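Local atomic coordinates of crustacyanin-C1 subunit (PDB entry 1I4U), a protein that binds the carotenoid astaxanthin as a lipocalin subunit of crustacyanin, the complex that gives the lobster carapace its blue colour. Residues V52-S57 with I65-I70. Numbering follows the deposited sequence.
Sequences VRNEYS and IESTGI. Unlike the reference sequence in segment 65-70: Glu-66 (reference Lys).
Tyr-56 lays its ring obliquely alongside Ile-65, CE1 lying 3.3 Å from CG2 of the isoleucine, and both side chains run the same way off the sheet. CG2 of Ile-65 stands opposite its backbone N, while CG1, with chi1 at -50°, keeps beside that N and also reaches CE1 and CD1 of the ring. A branched aliphatic chain suits this place because it meets the flat ring with its CG1 and CG2 branches, and CD1 beyond them. On the same face Ser-67 OG donates to Asn-54 OD1 at 2.6 Å, from 25° outside the amide plane; asparagine fits here by offering that acceptor. Tyr-97 OH also bonds this hydroxyl, and Phe-136 packs on both Asn-54 and Tyr-56. Without the amide, as with an alanine here, the Ser-67 hydroxyl would probably lose its acceptor on this strand and be less fixed in its rotation. A methylpentanediol bound near Asn-54 is consistent with this face lining the barrel's pocket.

The other face is charged. The extended Arg-53 chain carries NH1 to within 3.0 Å of Glu-55 OE1 in a salt bridge; OE1 lies in the guanidinium plane, though it is met on its anti side, out of the carboxylate plane. One water links Arg-53 NH1, Arg-53 O and Thr-68 OG1; threonine supplies a hydroxyl for it and for Gln-178. Paired backbone bonds, Arg-53 with Thr-68 and Glu-55 with Glu-66, join this antiparallel hairpin of the lipocalin barrel. Arg-53 thus probably offsets the charge of Glu-55, whose OE1 lies 4.2 Å from the like-charged Glu-66 OE2.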
# COMPACT_ATOMS: atom_id res chain seq x y z
N VAL A 52 11.51 -8.77 16.36
CA VAL A 52 11.48 -8.44 14.93
C VAL A 52 12.88 -8.27 14.38
O VAL A 52 13.61 -7.35 14.81
CB VAL A 52 10.65 -7.18 14.71
CG1 VAL A 52 10.64 -6.83 13.23
CG2 VAL A 52 9.22 -7.33 15.26
N ARG A 53 13.24 -9.14 13.46
CA ARG A 53 14.57 -9.28 12.91
C ARG A 53 14.43 -9.25 11.38
O ARG A 53 13.79 -10.11 10.82
CB ARG A 53 15.18 -10.59 13.35
CG ARG A 53 16.57 -10.90 12.87
CD ARG A 53 16.98 -12.33 13.23
NE ARG A 53 18.35 -12.68 12.93
CZ ARG A 53 18.84 -13.06 11.77
NH1 ARG A 53 18.02 -13.14 10.72
NH2 ARG A 53 20.13 -13.36 11.66
N ASN A 54 15.04 -8.25 10.77
CA ASN A 54 14.90 -8.02 9.32
C ASN A 54 16.26 -8.25 8.67
O ASN A 54 17.20 -7.52 8.91
CB ASN A 54 14.37 -6.64 9.04
CG ASN A 54 13.10 -6.29 9.75
OD1 ASN A 54 12.13 -7.02 9.57
ND2 ASN A 54 13.10 -5.25 10.59
N GLU A 55 16.32 -9.31 7.87
CA GLU A 55 17.56 -9.71 7.19
C GLU A 55 17.44 -9.27 5.73
O GLU A 55 16.55 -9.71 5.03
CB GLU A 55 17.79 -11.22 7.34
CG GLU A 55 19.11 -11.64 6.77
CD GLU A 55 19.39 -13.10 7.07
OE1 GLU A 55 18.77 -13.74 7.93
OE2 GLU A 55 20.24 -13.61 6.35
N TYR A 56 18.34 -8.39 5.33
CA TYR A 56 18.34 -7.82 4.01
C TYR A 56 19.51 -8.33 3.15
O TYR A 56 20.67 -8.31 3.60
CB TYR A 56 18.51 -6.31 4.11
CG TYR A 56 17.32 -5.56 4.67
CD1 TYR A 56 16.18 -6.10 5.25
CD2 TYR A 56 17.29 -4.20 4.58
CE1 TYR A 56 15.12 -5.43 5.74
CE2 TYR A 56 16.20 -3.54 5.09
CZ TYR A 56 15.14 -4.08 5.67
OH TYR A 56 14.10 -3.29 6.10
N SER A 57 19.24 -8.74 1.93
CA SER A 57 20.22 -9.17 0.93
C SER A 57 20.11 -8.24 -0.27
O SER A 57 18.99 -8.05 -0.78
CB SER A 57 19.95 -10.62 0.53
OG SER A 57 20.08 -11.40 1.71
N ILE A 65 14.20 -9.44 1.53
CA ILE A 65 14.07 -9.31 2.97
C ILE A 65 13.46 -10.57 3.52
O ILE A 65 12.46 -11.03 2.99
CB ILE A 65 13.18 -8.13 3.43
CG1 ILE A 65 13.55 -6.83 2.76
CG2 ILE A 65 13.22 -8.00 4.94
CD1 ILE A 65 12.58 -5.71 2.94
N GLU A 66 14.04 -11.08 4.61
CA GLU A 66 13.38 -12.08 5.43
C GLU A 66 13.17 -11.41 6.80
O GLU A 66 14.12 -11.07 7.49
CB GLU A 66 14.20 -13.37 5.56
CG GLU A 66 14.40 -14.07 4.23
CD GLU A 66 15.16 -15.34 4.32
OE1 GLU A 66 14.61 -16.32 3.83
OE2 GLU A 66 16.24 -15.18 4.89
N SER A 67 11.90 -11.19 7.16
CA SER A 67 11.52 -10.59 8.40
C SER A 67 10.94 -11.68 9.29
O SER A 67 10.04 -12.41 8.88
CB SER A 67 10.50 -9.48 8.22
OG SER A 67 11.06 -8.36 7.57
N THR A 68 11.47 -11.83 10.51
CA THR A 68 11.07 -12.92 11.38
C THR A 68 10.85 -12.37 12.79
O THR A 68 11.29 -11.30 13.19
CB THR A 68 12.14 -14.04 11.43
OG1 THR A 68 13.34 -13.49 11.98
CG2 THR A 68 12.36 -14.64 10.05
N GLY A 69 10.16 -13.19 13.58
CA GLY A 69 9.93 -12.88 15.00
C GLY A 69 8.71 -13.67 15.47
O GLY A 69 8.41 -14.72 14.89
N ILE A 70 8.06 -13.17 16.50
CA ILE A 70 6.91 -13.81 17.11
C ILE A 70 5.67 -13.01 16.71
O ILE A 70 5.63 -11.80 16.97
CB ILE A 70 7.02 -13.88 18.65
CG1 ILE A 70 8.38 -14.35 19.13
CG2 ILE A 70 5.90 -14.75 19.20
CD1 ILE A 70 8.69 -15.70 18.56
O HOH W 1 15.18 -12.63 10.10